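Local coordinates for C-C motif chemokine 1 (Homo sapiens, PDB 4OIK), which acts as a secreted CC chemokine that binds the receptor CCR8 and attracts monocytes but not neutrophils, at residues Ile25-Asn30 against His68-Arg73. Residues are numbered along the deposited sequence; the frame is centred on the assembly and turned at random.
Sequences ILCYRN and HCPSKR. With NAG (2-acetamido-2-deoxy-beta-D-glucopyranose), chain E; SO4 (sulfate ion), chain I.
Cys27 and Cys69 are joined by a disulfide, SG to SG 2.1 Å with a torsion of 101° about the S-S bond, and this is the tight, buried part of the contact. Cys27 turns its sulfur between its own backbone N and carbonyl carbon (chi1 49°), facing the tail. Beside the bridge, Cys69 N donates to Tyr28 O at 2.8 Å, and His68 CA brings a C-H to the same oxygen at 3.3 Å. Tyr28 O also lies over one face of the His68 imidazole, 3.5 Å from His68 CD2. The His68 ring in turn directs an edge at the face of the Tyr28 ring, an offset T-shaped pair with planes at 89°, His68 CD2 lying 3.9 Å from Tyr28 CE1. In the chemokine fold, strand 25-30 is an outer strand of the three-stranded antiparallel sheet, and this disulfide, additional to the two bonds made by the adjacent cysteines of the CC motif, ties to it the tail that follows helix 57-63. Arg29 lays its CG against Cys69 CB, and His68 CE1 abuts one face of its guanidinium, off-centre, the two planes nearly perpendicular. Packing thins toward exposed Ser71, reached by a weak hydrogen bond, Arg29 NH2 to Ser71 OG 2.8 Å. Elsewhere at the margin, a sulfate, probably from the crystallisation liquor, accepts from His68 N (3.0 Å to O3); separately, Asn30 ND2 carries an N-linked sugar, bonded to NAG C1.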
ATOM      1  N   ILE A  25       9.384 -16.457   0.219  1.00 51.57           N
ATOM      2  CA  ILE A  25       9.574 -15.004   0.307  1.00 49.15           C
ATOM      3  C   ILE A  25      10.693 -14.524  -0.614  1.00 58.88           C
ATOM      4  O   ILE A  25      11.778 -15.109  -0.619  1.00 62.27           O
ATOM      5  CB  ILE A  25       9.864 -14.587   1.778  1.00 49.59           C
ATOM      6  CG1 ILE A  25       8.854 -15.222   2.789  1.00 47.76           C
ATOM      7  CG2 ILE A  25       9.914 -13.067   1.925  1.00 48.02           C
ATOM      8  CD1 ILE A  25       9.210 -15.083   4.363  1.00 38.56           C
ATOM      9  N   LEU A  26      10.454 -13.400  -1.319  1.00 54.42           N
ATOM     10  CA  LEU A  26      11.427 -12.784  -2.214  1.00 56.32           C
ATOM     11  C   LEU A  26      12.252 -11.708  -1.512  1.00 55.65           C
ATOM     12  O   LEU A  26      13.470 -11.663  -1.665  1.00 55.55           O
ATOM     13  CB  LEU A  26      10.702 -12.193  -3.427  1.00 57.27           C
ATOM     14  CG  LEU A  26      10.302 -13.202  -4.486  1.00 65.88           C
ATOM     15  CD1 LEU A  26       8.857 -13.029  -4.879  1.00 64.72           C
ATOM     16  CD2 LEU A  26      11.146 -13.039  -5.690  1.00 72.88           C
ATOM     17  N   CYS A  27      11.580 -10.839  -0.738  1.00 49.73           N
ATOM     18  CA  CYS A  27      12.191  -9.725  -0.024  1.00 49.61           C
ATOM     19  C   CYS A  27      11.197  -9.179   0.980  1.00 49.20           C
ATOM     20  O   CYS A  27      10.068  -9.673   1.077  1.00 46.89           O
ATOM     21  CB  CYS A  27      12.643  -8.634  -1.007  1.00 52.76           C
ATOM     22  SG  CYS A  27      11.385  -8.149  -2.222  1.00 56.44           S
ATOM     23  N   TYR A  28      11.599  -8.141   1.713  1.00 45.33           N
ATOM     24  CA  TYR A  28      10.690  -7.483   2.640  1.00 42.36           C
ATOM     25  C   TYR A  28      10.573  -5.969   2.361  1.00 44.87           C
ATOM     26  O   TYR A  28      11.505  -5.369   1.830  1.00 45.44           O
ATOM     27  CB  TYR A  28      11.092  -7.749   4.110  1.00 43.89           C
ATOM     28  CG  TYR A  28      12.396  -7.086   4.512  1.00 49.79           C
ATOM     29  CD1 TYR A  28      12.429  -5.756   4.927  1.00 51.69           C
ATOM     30  CD2 TYR A  28      13.595  -7.789   4.481  1.00 54.13           C
ATOM     31  CE1 TYR A  28      13.629  -5.132   5.257  1.00 56.94           C
ATOM     32  CE2 TYR A  28      14.796  -7.187   4.849  1.00 59.02           C
ATOM     33  CZ  TYR A  28      14.807  -5.858   5.237  1.00 70.96           C
ATOM     34  OH  TYR A  28      15.989  -5.252   5.588  1.00 82.49           O
ATOM     35  N   ARG A  29       9.444  -5.364   2.767  1.00 42.01           N
ATOM     36  CA  ARG A  29       9.209  -3.918   2.735  1.00 43.67           C
ATOM     37  C   ARG A  29       8.974  -3.488   4.172  1.00 49.10           C
ATOM     38  O   ARG A  29       8.348  -4.236   4.939  1.00 46.33           O
ATOM     39  CB  ARG A  29       7.989  -3.531   1.873  1.00 42.47           C
ATOM     40  CG  ARG A  29       8.345  -3.193   0.446  1.00 60.43           C
ATOM     41  CD  ARG A  29       7.382  -2.205  -0.172  1.00 75.16           C
ATOM     42  NE  ARG A  29       8.039  -1.350  -1.170  1.00 92.59           N
ATOM     43  CZ  ARG A  29       8.676  -0.213  -0.893  1.00110.06           C
ATOM     44  NH1 ARG A  29       8.768   0.220   0.359  1.00 94.72           N
ATOM     45  NH2 ARG A  29       9.228   0.499  -1.866  1.00103.04           N
ATOM     46  N   ASN A  30       9.502  -2.310   4.557  1.00 48.85           N
ATOM     47  CA  ASN A  30       9.251  -1.760   5.904  1.00 48.77           C
ATOM     48  C   ASN A  30       7.925  -1.017   5.781  1.00 46.08           C
ATOM     49  O   ASN A  30       7.624  -0.534   4.698  1.00 44.39           O
ATOM     50  CB  ASN A  30      10.361  -0.787   6.330  1.00 55.32           C
ATOM     51  CG  ASN A  30      11.114  -1.173   7.590  1.00 90.07           C
ATOM     52  OD1 ASN A  30      11.310  -2.354   7.909  1.00 81.03           O
ATOM     53  ND2 ASN A  30      11.596  -0.175   8.320  1.00 93.05           N
ATOM     54  N   HIS A  68      15.838  -5.787   1.124  1.00 54.06           N
ATOM     55  CA  HIS A  68      14.687  -4.895   1.021  1.00 52.06           C
ATOM     56  C   HIS A  68      14.139  -4.964  -0.416  1.00 56.36           C
ATOM     57  O   HIS A  68      14.918  -5.106  -1.342  1.00 57.39           O
ATOM     58  CB  HIS A  68      15.089  -3.447   1.365  1.00 55.98           C
ATOM     59  CG  HIS A  68      13.900  -2.551   1.523  1.00 57.58           C
ATOM     60  ND1 HIS A  68      13.414  -1.801   0.462  1.00 59.94           N
ATOM     61  CD2 HIS A  68      13.074  -2.387   2.591  1.00 57.80           C
ATOM     62  CE1 HIS A  68      12.314  -1.207   0.911  1.00 57.12           C
ATOM     63  NE2 HIS A  68      12.076  -1.513   2.195  1.00 55.65           N
ATOM     64  N   CYS A  69      12.818  -4.861  -0.613  1.00 51.97           N
ATOM     65  CA  CYS A  69      12.249  -4.927  -1.967  1.00 51.91           C
ATOM     66  C   CYS A  69      12.643  -3.747  -2.832  1.00 56.86           C
ATOM     67  O   CYS A  69      12.660  -2.627  -2.331  1.00 57.50           O
ATOM     68  CB  CYS A  69      10.735  -5.107  -1.928  1.00 48.98           C
ATOM     69  SG  CYS A  69      10.204  -6.724  -1.306  1.00 51.84           S
ATOM     70  N   PRO A  70      12.962  -3.953  -4.127  1.00 54.40           N
ATOM     71  CA  PRO A  70      13.301  -2.796  -4.974  1.00 57.69           C
ATOM     72  C   PRO A  70      12.031  -2.110  -5.485  1.00 63.71           C
ATOM     73  O   PRO A  70      10.960  -2.708  -5.414  1.00 61.38           O
ATOM     74  CB  PRO A  70      14.129  -3.413  -6.111  1.00 62.96           C
ATOM     75  CG  PRO A  70      13.677  -4.839  -6.194  1.00 66.13           C
ATOM     76  CD  PRO A  70      13.014  -5.222  -4.889  1.00 56.86           C
ATOM     77  N   SER A  71      12.152  -0.891  -6.039  1.00 64.60           N
ATOM     78  CA  SER A  71      11.015  -0.126  -6.564  1.00 63.87           C
ATOM     79  C   SER A  71      11.224   0.310  -8.003  1.00 71.69           C
ATOM     80  O   SER A  71      12.373   0.475  -8.435  1.00 76.35           O
ATOM     81  CB  SER A  71      10.768   1.105  -5.695  1.00 66.57           C
ATOM     82  OG  SER A  71      10.320   0.747  -4.398  1.00 71.16           O
ATOM     83  N   LYS A  72      10.112   0.517  -8.750  1.00 67.21           N
ATOM     84  CA  LYS A  72      10.168   1.037 -10.125  1.00 72.09           C
ATOM     85  C   LYS A  72      10.237   2.569 -10.043  1.00 78.28           C
ATOM     86  O   LYS A  72      10.216   3.117  -8.932  1.00 75.95           O
ATOM     87  CB  LYS A  72       8.947   0.587 -10.950  1.00 73.41           C
ATOM     88  CG  LYS A  72       9.044  -0.840 -11.447  1.00 76.47           C
ATOM     89  CD  LYS A  72       8.325  -1.010 -12.763  1.00 83.28           C
ATOM     90  CE  LYS A  72       8.707  -2.301 -13.443  1.00 96.97           C
ATOM     91  NZ  LYS A  72       8.107  -2.423 -14.796  1.00106.67           N
ATOM     92  N   ARG A  73      10.311   3.255 -11.202  1.00 80.22           N
ATOM     93  CA  ARG A  73      10.356   4.723 -11.329  1.00105.46           C
ATOM     94  C   ARG A  73      10.100   5.165 -12.767  1.00159.86           C
ATOM     95  O   ARG A  73       9.761   6.323 -13.007  1.00135.51           O
ATOM     96  CB  ARG A  73      11.676   5.316 -10.791  1.00107.62           C
ATOM     97  CG  ARG A  73      12.958   4.640 -11.307  1.00118.17           C
ATOM     98  CD  ARG A  73      14.082   4.678 -10.279  1.00122.58           C
ATOM     99  NE  ARG A  73      13.750   3.886  -9.090  1.00120.27           N
ATOM    100  CZ  ARG A  73      14.495   3.811  -7.990  1.00128.97           C
ATOM    101  NH1 ARG A  73      14.104   3.064  -6.970  1.00106.03           N
ATOM    102  NH2 ARG A  73      15.637   4.488  -7.902  1.00121.10           N
TER
HETATM  103  C1  NAG E 101      12.880  -0.108   9.009  1.00106.33           C
HETATM  104  C2  NAG E 101      13.308   1.388   8.755  1.00111.72           C
HETATM  105  C3  NAG E 101      14.448   1.803   9.751  1.00119.41           C
HETATM  106  C4  NAG E 101      14.279   1.294  11.211  1.00120.68           C
HETATM  107  C5  NAG E 101      13.831  -0.199  11.232  1.00115.63           C
HETATM  108  C6  NAG E 101      13.472  -0.677  12.672  1.00117.50           C
HETATM  109  C7  NAG E 101      13.050   1.955   6.277  1.00112.02           C
HETATM  110  C8  NAG E 101      13.864   1.976   5.016  1.00115.04           C
HETATM  111  N2  NAG E 101      13.790   1.539   7.361  1.00113.24           N
HETATM  112  O3  NAG E 101      14.629   3.238   9.732  1.00125.18           O
HETATM  113  O4  NAG E 101      15.509   1.479  11.960  1.00129.73           O
HETATM  114  O5  NAG E 101      12.661  -0.383  10.393  1.00108.31           O
HETATM  115  O6  NAG E 101      13.272  -2.098  12.793  1.00117.24           O
HETATM  116  O7  NAG E 101      11.854   2.272   6.316  1.00110.67           O
HETATM  117  S   SO4 I 105      19.238  -4.646   2.139  1.00105.18           S
HETATM  118  O1  SO4 I 105      20.637  -5.081   2.034  1.00109.90           O
HETATM  119  O2  SO4 I 105      19.195  -3.279   2.678  1.00109.66           O
HETATM  120  O3  SO4 I 105      18.602  -4.671   0.803  1.00110.13           O
HETATM  121  O4  SO4 I 105      18.532  -5.548   3.061  1.00110.41           O